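Local coordinates for conjugal transfer protein TRWB (Escherichia coli, PDB 1E9R) that acts in bacterial conjugation as a coupling protein, forming a six-subunit ring-helicase-like assembly that probably uses nucleotide hydrolysis to drive DNA transfer, at residues B[26-29]-B[30-34]; B[329-332]-B[333-336]; B[352-355]-B[356-360]; B[390-393]-B[394-398]. One frame throughout, in Å; residues are numbered along the deposited sequence.

Contact 1: B[26-29]-B[30-34]; sequences GGKL and KRMTR. With SO4 (sulfate ion), chain J.
Leu29 and Thr33, one turn apart on helix 26-33, form the tightly packed side of this contact. CD1 of Leu29 meets CG2 of Thr33 at 3.7 Å, and both side chains rest on Val45 of strand 45-46, while the Thr33 hydroxyl is engaged by the carbonyl of Pro46. Thr33 N also donates to Leu29 O (2.8 Å). The side bearing Lys28 and Arg31 is looser and exposed in the assembly. There the Arg31 chain, bent at chi3 (-56°), turns back toward the start of the helix and lays one guanidinium face over Lys28 CA, which sits 3.7 Å from the plane. The sulfate lies at the guanidinium edge: NH1 of Arg31 donates to O2 of the ion (2.9 Å), NH2 adds weak bonds to O1 and O2, and Ser25 OG is a further partner. Lys30 runs extended past Gly26, its CG 3.0 Å from Gly26 O, and also touches Val45 and Pro46. With an alanine in place of Lys30 this arm is gone, and a gap would probably open between Gly26 and strand 45-46. The chemistry is consistent with a surface spot that can hold an anion, filled here by sulfate probably from the crystallisation liquor.

Contact 2: B[329-332]-B[333-336]; sequences EAQT and LRAS
Two torsions fold Arg334 back onto Gln331: chi1 of -62° sets CG beside the arginine's own backbone N, and a bend at chi3 (-43°) brings the guanidinium round so that one face lies over Gln331 CA, 3.8 Å from CZ. On the way the chain brushes the preceding turn, with Arg334 CG 3.2 Å from Ala330 O. Its NH2 then approaches CG of Gln331 at 4.1 Å, and the amide and guanidinium planes are only 18° apart. A long, weak ion pair joins NH1 of Arg334 to Asp322 on helix 318-325. Helix 327-334 belongs to the P-loop NTPase domain and precedes strand 339-342 of its central sheet; one flank meets a second subunit, where Asp349 of that subunit accepts from NE2 of Gln331 and its Ser317 bonds the Thr332 hydroxyl. Leu333 turns instead into its own chain, against Leu297, Leu301 and Tyr325. Near the end of the helix Ser336 takes over from the backbone ladder. Its OG donates to Thr332 O at 2.8 Å. Ser336 N bonds Leu333 O (2.9 Å), three residues back, whereas Ala335 N still reaches four back, to Gln331 O (2.8 Å).

Contact 3: B[352-355]-B[356-360]; sequences TNED and MSLSL
Four consecutive i to i+4 bonds, from Met356 N to Thr352 O through Ser359 N to Asp355 O, each 2.8 Å long, make this a regular alpha-helical stretch of helix 350-360. Asp355 O is gripped twice, because Ser359 OG donates to it as well, at 2.9 Å. The serine N and hydroxyl reach this oxygen from opposite faces of its carbonyl plane, the hydroxyl 41° out of it, which fixes the rotation of the serine side chain. Met356 curls instead of extending: bends at chi2 (-56°) and chi3 (83°) bring its methyl back beside the aspartate, with CE 3.9 Å from Asp355 CG. Nearer its root, Met356 CG lies 3.3 Å from Thr352 O and runs alongside the threonine, whose CG2 is 4.2 Å away. Leu358 CB rests on Glu354 O at 3.3 Å, its side chain facing Pro350 of a second subunit. The Glu354 carboxylate is held by a salt bridge to Arg390. Packed against strand 339-342 and helix 394-398, helix 350-360 carries the serine hydroxyl-to-carbonyl bond common inside helices and forms part of the subunit interface of this F1-ATPase-like ring.

Contact 4: B[390-393]-B[394-398]; sequences RVVM and PAEIA
Glu396 reaches back over Met393, its chain extended beyond CG and crossing the methionine side chain at about a right angle. OE2 comes down on the backbone, accepting from Met393 N in a nearly straight bond of 2.9 Å that meets the carboxylate from above its plane, while Glu396 CG lies 3.7 Å from Met393 CB. The branched Val392 and Ile397 interlock: CG1 of the valine presses on CG1 of the isoleucine at 3.5 Å and also has Glu396 CB beside it, so the valine methyl sits in the notch between the two helix residues. Met393 is the N-cap of helix 394-398, Pro394 its first residue, and the return bond from Glu396 supplies one half of a capping box. Met393 O accepts from Glu396 N and, in its carbonyl plane, from Ile397 N (3.2 Å). Pro394 forms a second bump, fitting against Glu354 and Ser357 of helix 350-360, with Pro394 CG 4.1 Å from Arg390 NH1. The same two residues hold the Arg390 guanidinium, Ser357 OG by a hydrogen bond to NH1 and Glu354 by a salt bridge to NH2. A water bridges Val391 O and Glu396 OE1, donating to the latter at 2.7 Å. Replacing Glu396 by an alanine would probably leave Met393 N and this water each short of an acceptor, and Arg19 of a third subunit without its salt-bridge mate.

Contacts 3 and 4 form one unit, with centres 8 Å apart: Ser357 OG lies 2.7 Å from Arg390 NH1 and 2.7 Å from Val392 O, probably hydrogen-bonded to both. Contact 2 comes near contact 3 without touching, centres 16 Å and nearest atoms about 5 Å apart, and the ring adds a direct link, since Gln331 of one subunit packs on Thr352 of another. Contact 1 with its sulfate is more remote: no atom of it comes nearer than about 11 Å to the other three. Met356 of contact 3 and Ile397 of contact 4 lie near, without touching, the probable Walker A loop that includes Lys66, placing both close to the presumed nucleotide site.

Contact 1: B[26-29]-B[30-34]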
ATOM      1  N   GLY B  26      30.715 -11.719 -28.877  1.00 37.08           N
ATOM      2  CA  GLY B  26      31.728 -11.232 -27.963  1.00 36.73           C
ATOM      3  C   GLY B  26      32.903 -10.661 -28.738  1.00 38.24           C
ATOM      4  O   GLY B  26      33.402  -9.572 -28.442  1.00 36.95           O
ATOM      5  N   GLY B  27      33.343 -11.400 -29.749  1.00 38.51           N
ATOM      6  CA  GLY B  27      34.468 -10.955 -30.545  1.00 37.39           C
ATOM      7  C   GLY B  27      34.265  -9.586 -31.151  1.00 38.32           C
ATOM      8  O   GLY B  27      35.147  -8.722 -31.073  1.00 39.63           O
ATOM      9  N   LYS B  28      33.099  -9.385 -31.759  1.00 37.70           N
ATOM     10  CA  LYS B  28      32.785  -8.106 -32.384  1.00 36.57           C
ATOM     11  C   LYS B  28      32.703  -6.942 -31.385  1.00 37.81           C
ATOM     12  O   LYS B  28      33.081  -5.809 -31.709  1.00 36.54           O
ATOM     13  CB  LYS B  28      31.485  -8.217 -33.179  1.00 32.84           C
ATOM     14  CG  LYS B  28      31.067  -6.909 -33.808  1.00 34.07           C
ATOM     15  CD  LYS B  28      29.963  -7.105 -34.825  1.00 33.56           C
ATOM     16  CE  LYS B  28      29.479  -5.768 -35.358  1.00 33.72           C
ATOM     17  NZ  LYS B  28      28.283  -5.929 -36.221  1.00 33.06           N
ATOM     18  N   LEU B  29      32.216  -7.203 -30.174  1.00 37.45           N
ATOM     19  CA  LEU B  29      32.134  -6.140 -29.173  1.00 37.98           C
ATOM     20  C   LEU B  29      33.544  -5.724 -28.748  1.00 38.49           C
ATOM     21  O   LEU B  29      33.850  -4.530 -28.644  1.00 36.09           O
ATOM     22  CB  LEU B  29      31.339  -6.609 -27.947  1.00 37.10           C
ATOM     23  CG  LEU B  29      31.202  -5.646 -26.760  1.00 36.85           C
ATOM     24  CD1 LEU B  29      30.562  -4.349 -27.212  1.00 35.37           C
ATOM     25  CD2 LEU B  29      30.370  -6.312 -25.664  1.00 37.17           C
ATOM     26  N   LYS B  30      34.399  -6.719 -28.506  1.00 41.38           N
ATOM     27  CA  LYS B  30      35.785  -6.471 -28.100  1.00 46.21           C
ATOM     28  C   LYS B  30      36.423  -5.596 -29.175  1.00 46.63           C
ATOM     29  O   LYS B  30      37.205  -4.688 -28.894  1.00 46.82           O
ATOM     30  CB  LYS B  30      36.544  -7.810 -27.950  1.00 48.47           C
ATOM     31  CG  LYS B  30      35.890  -8.752 -26.925  1.00 53.01           C
ATOM     32  CD  LYS B  30      36.559 -10.118 -26.749  1.00 55.59           C
ATOM     33  CE  LYS B  30      35.746 -10.947 -25.746  1.00 56.90           C
ATOM     34  NZ  LYS B  30      36.179 -12.359 -25.590  1.00 58.81           N
ATOM     35  N   ARG B  31      36.049  -5.871 -30.416  1.00 46.19           N
ATOM     36  CA  ARG B  31      36.555  -5.139 -31.563  1.00 47.76           C
ATOM     37  C   ARG B  31      36.110  -3.684 -31.481  1.00 48.65           C
ATOM     38  O   ARG B  31      36.897  -2.764 -31.694  1.00 48.05           O
ATOM     39  CB  ARG B  31      36.007  -5.781 -32.842  1.00 48.24           C
ATOM     40  CG  ARG B  31      36.767  -5.472 -34.123  1.00 47.10           C
ATOM     41  CD  ARG B  31      36.088  -6.122 -35.316  1.00 46.12           C
ATOM     42  NE  ARG B  31      35.929  -7.554 -35.132  1.00 47.14           N
ATOM     43  CZ  ARG B  31      34.854  -8.227 -35.512  1.00 45.63           C
ATOM     44  NH1 ARG B  31      33.857  -7.583 -36.089  1.00 41.77           N
ATOM     45  NH2 ARG B  31      34.779  -9.538 -35.311  1.00 47.11           N
ATOM     46  N   MET B  32      34.835  -3.489 -31.158  1.00 48.22           N
ATOM     47  CA  MET B  32      34.245  -2.153 -31.059  1.00 47.94           C
ATOM     48  C   MET B  32      34.626  -1.316 -29.832  1.00 48.37           C
ATOM     49  O   MET B  32      34.680  -0.091 -29.918  1.00 45.08           O
ATOM     50  CB  MET B  32      32.721  -2.254 -31.122  1.00 49.45           C
ATOM     51  CG  MET B  32      32.180  -2.917 -32.376  1.00 49.17           C
ATOM     52  SD  MET B  32      30.376  -3.066 -32.314  1.00 49.90           S
ATOM     53  CE  MET B  32      29.901  -1.374 -32.479  1.00 48.26           C
ATOM     54  N   THR B  33      34.867  -1.956 -28.690  1.00 47.79           N
ATOM     55  CA  THR B  33      35.228  -1.203 -27.492  1.00 48.19           C
ATOM     56  C   THR B  33      36.729  -1.059 -27.356  1.00 50.02           C
ATOM     57  O   THR B  33      37.200  -0.246 -26.561  1.00 50.33           O
ATOM     58  CB  THR B  33      34.695  -1.869 -26.218  1.00 45.61           C
ATOM     59  OG1 THR B  33      35.240  -3.184 -26.092  1.00 43.04           O
ATOM     60  CG2 THR B  33      33.207  -1.978 -26.280  1.00 43.26           C
ATOM     61  N   ARG B  34      37.474  -1.853 -28.127  1.00 53.18           N
ATOM     62  CA  ARG B  34      38.936  -1.816 -28.096  1.00 55.37           C
ATOM     63  C   ARG B  34      39.406  -0.389 -28.322  1.00 54.83           C
ATOM     64  O   ARG B  34      38.964   0.299 -29.243  1.00 54.95           O
ATOM     65  CB  ARG B  34      39.522  -2.741 -29.160  1.00 58.80           C
ATOM     66  CG  ARG B  34      41.034  -2.838 -29.137  1.00 62.31           C
ATOM     67  CD  ARG B  34      41.476  -4.191 -29.679  1.00 67.87           C
ATOM     68  NE  ARG B  34      42.920  -4.273 -29.878  1.00 71.96           N
ATOM     69  CZ  ARG B  34      43.604  -3.503 -30.723  1.00 74.16           C
ATOM     70  NH1 ARG B  34      42.977  -2.584 -31.452  1.00 75.04           N
ATOM     71  NH2 ARG B  34      44.918  -3.656 -30.845  1.00 74.77           N
TER
HETATM   72  S   SO4 J 602      32.392 -11.477 -35.958  0.85 57.92           S
HETATM   73  O1  SO4 J 602      33.484 -11.788 -35.005  0.85 56.40           O
HETATM   74  O2  SO4 J 602      32.258 -10.018 -36.126  0.85 58.11           O
HETATM   75  O3  SO4 J 602      32.689 -12.103 -37.262  0.85 58.29           O
HETATM   76  O4  SO4 J 602      31.110 -12.007 -35.456  0.85 57.87           O

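Contact 2: B[329-332]-B[333-336]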
ATOM      1  N   GLU B 329      14.607   4.803  -3.576  1.00 29.42           N
ATOM      2  CA  GLU B 329      16.020   5.084  -3.481  1.00 29.56           C
ATOM      3  C   GLU B 329      16.894   3.990  -4.089  1.00 29.32           C
ATOM      4  O   GLU B 329      17.975   4.267  -4.605  1.00 30.38           O
ATOM      5  CB  GLU B 329      16.357   5.323  -2.020  1.00 32.40           C
ATOM      6  CG  GLU B 329      17.736   5.864  -1.788  1.00 39.26           C
ATOM      7  CD  GLU B 329      17.868   6.549  -0.438  1.00 43.41           C
ATOM      8  OE1 GLU B 329      16.823   6.841   0.202  1.00 44.92           O
ATOM      9  OE2 GLU B 329      19.024   6.803  -0.032  1.00 45.51           O
ATOM     10  N   ALA B 330      16.422   2.749  -4.040  1.00 26.64           N
ATOM     11  CA  ALA B 330      17.157   1.618  -4.608  1.00 28.29           C
ATOM     12  C   ALA B 330      17.190   1.730  -6.122  1.00 27.98           C
ATOM     13  O   ALA B 330      18.177   1.378  -6.753  1.00 28.47           O
ATOM     14  CB  ALA B 330      16.509   0.300  -4.208  1.00 26.27           C
ATOM     15  N   GLN B 331      16.101   2.214  -6.705  1.00 26.24           N
ATOM     16  CA  GLN B 331      16.033   2.380  -8.146  1.00 26.78           C
ATOM     17  C   GLN B 331      17.019   3.460  -8.561  1.00 26.11           C
ATOM     18  O   GLN B 331      17.787   3.289  -9.511  1.00 24.45           O
ATOM     19  CB  GLN B 331      14.636   2.804  -8.551  1.00 26.20           C
ATOM     20  CG  GLN B 331      14.454   2.994 -10.034  1.00 29.37           C
ATOM     21  CD  GLN B 331      13.082   3.559 -10.344  1.00 30.04           C
ATOM     22  OE1 GLN B 331      12.204   3.581  -9.476  1.00 32.81           O
ATOM     23  NE2 GLN B 331      12.886   4.017 -11.580  1.00 31.39           N
ATOM     24  N   THR B 332      16.989   4.574  -7.837  1.00 25.29           N
ATOM     25  CA  THR B 332      17.868   5.693  -8.110  1.00 24.23           C
ATOM     26  C   THR B 332      19.318   5.256  -8.001  1.00 26.27           C
ATOM     27  O   THR B 332      20.171   5.705  -8.775  1.00 25.00           O
ATOM     28  CB  THR B 332      17.635   6.818  -7.117  1.00 24.54           C
ATOM     29  OG1 THR B 332      16.263   7.221  -7.187  1.00 25.85           O
ATOM     30  CG2 THR B 332      18.561   8.000  -7.426  1.00 23.33           C
ATOM     31  N   LEU B 333      19.595   4.386  -7.031  1.00 23.81           N
ATOM     32  CA  LEU B 333      20.953   3.894  -6.811  1.00 24.93           C
ATOM     33  C   LEU B 333      21.404   3.043  -7.983  1.00 24.11           C
ATOM     34  O   LEU B 333      22.488   3.245  -8.523  1.00 22.11           O
ATOM     35  CB  LEU B 333      21.026   3.077  -5.518  1.00 24.71           C
ATOM     36  CG  LEU B 333      22.425   2.644  -5.084  1.00 24.28           C
ATOM     37  CD1 LEU B 333      23.305   3.857  -4.830  1.00 24.39           C
ATOM     38  CD2 LEU B 333      22.308   1.813  -3.834  1.00 25.52           C
ATOM     39  N   ARG B 334      20.563   2.092  -8.373  1.00 24.20           N
ATOM     40  CA  ARG B 334      20.886   1.232  -9.498  1.00 26.81           C
ATOM     41  C   ARG B 334      21.024   2.082 -10.764  1.00 27.43           C
ATOM     42  O   ARG B 334      21.876   1.812 -11.611  1.00 29.96           O
ATOM     43  CB  ARG B 334      19.799   0.174  -9.711  1.00 24.50           C
ATOM     44  CG  ARG B 334      19.602  -0.791  -8.549  1.00 30.47           C
ATOM     45  CD  ARG B 334      18.802  -2.026  -8.984  1.00 34.47           C
ATOM     46  NE  ARG B 334      17.667  -1.669  -9.836  1.00 42.73           N
ATOM     47  CZ  ARG B 334      16.495  -1.230  -9.392  1.00 44.93           C
ATOM     48  NH1 ARG B 334      16.279  -1.131  -8.090  1.00 50.33           N
ATOM     49  NH2 ARG B 334      15.531  -0.914 -10.250  1.00 46.26           N
ATOM     50  N   ALA B 335      20.195   3.112 -10.882  1.00 24.42           N
ATOM     51  CA  ALA B 335      20.234   3.979 -12.047  1.00 25.13           C
ATOM     52  C   ALA B 335      21.492   4.842 -12.063  1.00 25.70           C
ATOM     53  O   ALA B 335      21.766   5.535 -13.046  1.00 26.59           O
ATOM     54  CB  ALA B 335      18.988   4.862 -12.077  1.00 22.11           C
ATOM     55  N   SER B 336      22.255   4.805 -10.975  1.00 26.13           N
ATOM     56  CA  SER B 336      23.470   5.602 -10.888  1.00 25.48           C
ATOM     57  C   SER B 336      24.670   4.898 -11.518  1.00 25.51           C
ATOM     58  O   SER B 336      25.724   5.501 -11.701  1.00 22.58           O
ATOM     59  CB  SER B 336      23.749   5.970  -9.436  1.00 26.17           C
ATOM     60  OG  SER B 336      22.712   6.812  -8.962  1.00 29.99           O
TER

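Contact 3: B[352-355]-B[356-360]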
ATOM      1  N   THR B 352      12.920 -11.517 -11.275  1.00 31.29           N
ATOM      2  CA  THR B 352      14.198 -10.889 -11.524  1.00 30.13           C
ATOM      3  C   THR B 352      14.634 -11.171 -12.954  1.00 30.44           C
ATOM      4  O   THR B 352      15.268 -10.334 -13.593  1.00 28.69           O
ATOM      5  CB  THR B 352      15.256 -11.403 -10.551  1.00 28.99           C
ATOM      6  OG1 THR B 352      14.931 -10.952  -9.230  1.00 30.78           O
ATOM      7  CG2 THR B 352      16.638 -10.886 -10.934  1.00 27.40           C
ATOM      8  N   ASN B 353      14.297 -12.350 -13.464  1.00 29.08           N
ATOM      9  CA  ASN B 353      14.664 -12.688 -14.830  1.00 30.89           C
ATOM     10  C   ASN B 353      13.927 -11.777 -15.807  1.00 31.61           C
ATOM     11  O   ASN B 353      14.483 -11.346 -16.818  1.00 29.30           O
ATOM     12  CB  ASN B 353      14.357 -14.154 -15.102  1.00 32.15           C
ATOM     13  CG  ASN B 353      15.238 -15.074 -14.286  1.00 34.68           C
ATOM     14  OD1 ASN B 353      16.426 -14.795 -14.096  1.00 35.78           O
ATOM     15  ND2 ASN B 353      14.672 -16.178 -13.805  1.00 35.51           N
ATOM     16  N   GLU B 354      12.674 -11.474 -15.496  1.00 31.32           N
ATOM     17  CA  GLU B 354      11.896 -10.574 -16.333  1.00 30.94           C
ATOM     18  C   GLU B 354      12.521  -9.175 -16.265  1.00 30.17           C
ATOM     19  O   GLU B 354      12.602  -8.465 -17.250  1.00 30.29           O
ATOM     20  CB  GLU B 354      10.457 -10.528 -15.839  1.00 29.49           C
ATOM     21  CG  GLU B 354       9.697  -9.307 -16.322  1.00 31.60           C
ATOM     22  CD  GLU B 354       9.508  -9.277 -17.822  1.00 34.31           C
ATOM     23  OE1 GLU B 354       9.665 -10.332 -18.480  1.00 33.15           O
ATOM     24  OE2 GLU B 354       9.188  -8.186 -18.338  1.00 33.44           O
ATOM     25  N   ASP B 355      12.958  -8.798 -15.076  1.00 30.39           N
ATOM     26  CA  ASP B 355      13.601  -7.511 -14.816  1.00 32.95           C
ATOM     27  C   ASP B 355      14.879  -7.411 -15.664  1.00 32.04           C
ATOM     28  O   ASP B 355      15.110  -6.420 -16.362  1.00 28.77           O
ATOM     29  CB  ASP B 355      13.923  -7.441 -13.301  1.00 39.09           C
ATOM     30  CG  ASP B 355      14.532  -6.109 -12.853  1.00 42.72           C
ATOM     31  OD1 ASP B 355      14.639  -5.153 -13.654  1.00 46.53           O
ATOM     32  OD2 ASP B 355      14.907  -6.032 -11.664  1.00 49.07           O
ATOM     33  N   MET B 356      15.702  -8.455 -15.594  1.00 30.35           N
ATOM     34  CA  MET B 356      16.949  -8.500 -16.342  1.00 33.64           C
ATOM     35  C   MET B 356      16.677  -8.505 -17.850  1.00 31.78           C
ATOM     36  O   MET B 356      17.362  -7.825 -18.615  1.00 31.34           O
ATOM     37  CB  MET B 356      17.765  -9.728 -15.911  1.00 37.99           C
ATOM     38  CG  MET B 356      18.370  -9.585 -14.511  1.00 42.26           C
ATOM     39  SD  MET B 356      19.456  -8.066 -14.323  1.00 52.01           S
ATOM     40  CE  MET B 356      18.241  -6.663 -13.970  1.00 48.93           C
ATOM     41  N   SER B 357      15.670  -9.261 -18.269  1.00 30.29           N
ATOM     42  CA  SER B 357      15.294  -9.317 -19.677  1.00 29.46           C
ATOM     43  C   SER B 357      14.910  -7.921 -20.161  1.00 29.59           C
ATOM     44  O   SER B 357      15.400  -7.445 -21.190  1.00 28.77           O
ATOM     45  CB  SER B 357      14.109 -10.263 -19.865  1.00 28.18           C
ATOM     46  OG  SER B 357      13.553 -10.131 -21.163  1.00 32.39           O
ATOM     47  N   LEU B 358      14.024  -7.270 -19.409  1.00 29.30           N
ATOM     48  CA  LEU B 358      13.564  -5.925 -19.737  1.00 28.23           C
ATOM     49  C   LEU B 358      14.743  -4.955 -19.775  1.00 29.90           C
ATOM     50  O   LEU B 358      14.832  -4.133 -20.679  1.00 31.46           O
ATOM     51  CB  LEU B 358      12.552  -5.446 -18.692  1.00 27.73           C
ATOM     52  CG  LEU B 358      11.463  -4.415 -19.030  1.00 29.42           C
ATOM     53  CD1 LEU B 358      11.350  -3.419 -17.893  1.00 24.41           C
ATOM     54  CD2 LEU B 358      11.757  -3.698 -20.318  1.00 27.22           C
ATOM     55  N   SER B 359      15.639  -5.050 -18.792  1.00 27.18           N
ATOM     56  CA  SER B 359      16.813  -4.174 -18.725  1.00 30.62           C
ATOM     57  C   SER B 359      17.654  -4.290 -19.994  1.00 31.24           C
ATOM     58  O   SER B 359      18.150  -3.281 -20.510  1.00 30.28           O
ATOM     59  CB  SER B 359      17.690  -4.521 -17.517  1.00 30.18           C
ATOM     60  OG  SER B 359      17.030  -4.258 -16.286  1.00 35.26           O
ATOM     61  N   LEU B 360      17.826  -5.522 -20.477  1.00 29.88           N
ATOM     62  CA  LEU B 360      18.586  -5.770 -21.693  1.00 30.65           C
ATOM     63  C   LEU B 360      17.853  -5.083 -22.846  1.00 31.09           C
ATOM     64  O   LEU B 360      18.477  -4.539 -23.752  1.00 29.34           O
ATOM     65  CB  LEU B 360      18.726  -7.281 -21.930  1.00 29.57           C
ATOM     66  CG  LEU B 360      20.052  -7.948 -21.510  1.00 27.58           C
ATOM     67  CD1 LEU B 360      20.815  -7.092 -20.550  1.00 28.86           C
ATOM     68  CD2 LEU B 360      19.776  -9.294 -20.889  1.00 27.58           C
TER

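Contact 4: B[390-393]-B[394-398]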
ATOM      1  N   ARG B 390      12.066  -9.142 -27.185  1.00 33.44           N
ATOM      2  CA  ARG B 390      13.176  -9.075 -26.242  1.00 32.85           C
ATOM      3  C   ARG B 390      14.403  -9.656 -26.904  1.00 31.92           C
ATOM      4  O   ARG B 390      14.353 -10.742 -27.476  1.00 33.22           O
ATOM      5  CB  ARG B 390      12.894  -9.896 -24.973  1.00 32.27           C
ATOM      6  CG  ARG B 390      11.834  -9.338 -24.045  1.00 29.26           C
ATOM      7  CD  ARG B 390      12.224  -7.978 -23.475  1.00 31.00           C
ATOM      8  NE  ARG B 390      11.103  -7.372 -22.763  1.00 30.86           N
ATOM      9  CZ  ARG B 390      10.628  -7.807 -21.596  1.00 31.49           C
ATOM     10  NH1 ARG B 390      11.176  -8.854 -20.978  1.00 24.58           N
ATOM     11  NH2 ARG B 390       9.575  -7.209 -21.057  1.00 26.68           N
ATOM     12  N   VAL B 391      15.508  -8.938 -26.835  1.00 31.30           N
ATOM     13  CA  VAL B 391      16.739  -9.443 -27.403  1.00 31.48           C
ATOM     14  C   VAL B 391      17.074 -10.726 -26.629  1.00 33.44           C
ATOM     15  O   VAL B 391      17.500 -11.732 -27.204  1.00 33.88           O
ATOM     16  CB  VAL B 391      17.856  -8.390 -27.256  1.00 31.96           C
ATOM     17  CG1 VAL B 391      19.208  -8.969 -27.651  1.00 32.98           C
ATOM     18  CG2 VAL B 391      17.520  -7.182 -28.126  1.00 30.36           C
ATOM     19  N   VAL B 392      16.846 -10.684 -25.318  1.00 32.97           N
ATOM     20  CA  VAL B 392      17.095 -11.825 -24.436  1.00 32.73           C
ATOM     21  C   VAL B 392      15.820 -12.112 -23.659  1.00 34.22           C
ATOM     22  O   VAL B 392      15.327 -11.239 -22.947  1.00 33.25           O
ATOM     23  CB  VAL B 392      18.206 -11.521 -23.410  1.00 31.03           C
ATOM     24  CG1 VAL B 392      18.466 -12.754 -22.557  1.00 29.61           C
ATOM     25  CG2 VAL B 392      19.472 -11.068 -24.121  1.00 29.08           C
ATOM     26  N   MET B 393      15.288 -13.323 -23.801  1.00 34.62           N
ATOM     27  CA  MET B 393      14.064 -13.730 -23.112  1.00 34.85           C
ATOM     28  C   MET B 393      14.317 -14.022 -21.644  1.00 35.33           C
ATOM     29  O   MET B 393      15.408 -14.435 -21.265  1.00 33.28           O
ATOM     30  CB  MET B 393      13.489 -14.995 -23.745  1.00 36.68           C
ATOM     31  CG  MET B 393      12.440 -14.777 -24.805  1.00 38.45           C
ATOM     32  SD  MET B 393      11.956 -16.356 -25.533  1.00 42.69           S
ATOM     33  CE  MET B 393      10.690 -16.946 -24.389  1.00 37.87           C
ATOM     34  N   PRO B 394      13.309 -13.802 -20.787  1.00 36.16           N
ATOM     35  CA  PRO B 394      13.513 -14.082 -19.367  1.00 36.24           C
ATOM     36  C   PRO B 394      13.954 -15.538 -19.192  1.00 36.34           C
ATOM     37  O   PRO B 394      14.815 -15.837 -18.364  1.00 35.76           O
ATOM     38  CB  PRO B 394      12.138 -13.813 -18.773  1.00 36.84           C
ATOM     39  CG  PRO B 394      11.645 -12.675 -19.623  1.00 35.71           C
ATOM     40  CD  PRO B 394      12.014 -13.136 -21.012  1.00 35.99           C
ATOM     41  N   ALA B 395      13.367 -16.430 -19.995  1.00 35.27           N
ATOM     42  CA  ALA B 395      13.683 -17.863 -19.970  1.00 37.94           C
ATOM     43  C   ALA B 395      15.116 -18.162 -20.403  1.00 39.70           C
ATOM     44  O   ALA B 395      15.698 -19.165 -19.987  1.00 40.46           O
ATOM     45  CB  ALA B 395      12.719 -18.630 -20.859  1.00 39.03           C
ATOM     46  N   GLU B 396      15.678 -17.303 -21.249  1.00 39.51           N
ATOM     47  CA  GLU B 396      17.051 -17.484 -21.699  1.00 39.28           C
ATOM     48  C   GLU B 396      17.988 -17.155 -20.538  1.00 39.47           C
ATOM     49  O   GLU B 396      19.068 -17.741 -20.398  1.00 40.57           O
ATOM     50  CB  GLU B 396      17.372 -16.553 -22.871  1.00 38.16           C
ATOM     51  CG  GLU B 396      16.653 -16.853 -24.169  1.00 40.09           C
ATOM     52  CD  GLU B 396      17.187 -15.987 -25.299  1.00 41.92           C
ATOM     53  OE1 GLU B 396      18.360 -16.169 -25.705  1.00 41.95           O
ATOM     54  OE2 GLU B 396      16.440 -15.109 -25.773  1.00 42.42           O
ATOM     55  N   ILE B 397      17.572 -16.197 -19.718  1.00 38.35           N
ATOM     56  CA  ILE B 397      18.356 -15.775 -18.560  1.00 38.77           C
ATOM     57  C   ILE B 397      18.293 -16.841 -17.458  1.00 39.62           C
ATOM     58  O   ILE B 397      19.273 -17.071 -16.735  1.00 35.82           O
ATOM     59  CB  ILE B 397      17.843 -14.408 -18.025  1.00 39.60           C
ATOM     60  CG1 ILE B 397      18.121 -13.318 -19.070  1.00 38.99           C
ATOM     61  CG2 ILE B 397      18.513 -14.069 -16.708  1.00 35.46           C
ATOM     62  CD1 ILE B 397      17.666 -11.935 -18.674  1.00 39.47           C
ATOM     63  N   ALA B 398      17.139 -17.501 -17.359  1.00 40.10           N
ATOM     64  CA  ALA B 398      16.917 -18.550 -16.376  1.00 41.80           C
ATOM     65  C   ALA B 398      17.698 -19.812 -16.728  1.00 43.66           C
ATOM     66  O   ALA B 398      17.980 -20.642 -15.861  1.00 46.46           O
ATOM     67  CB  ALA B 398      15.433 -18.863 -16.289  1.00 38.95           C
TER
HETATM   68  O   HOH W   1      19.197 -14.168 -27.263  1.00 38.72           O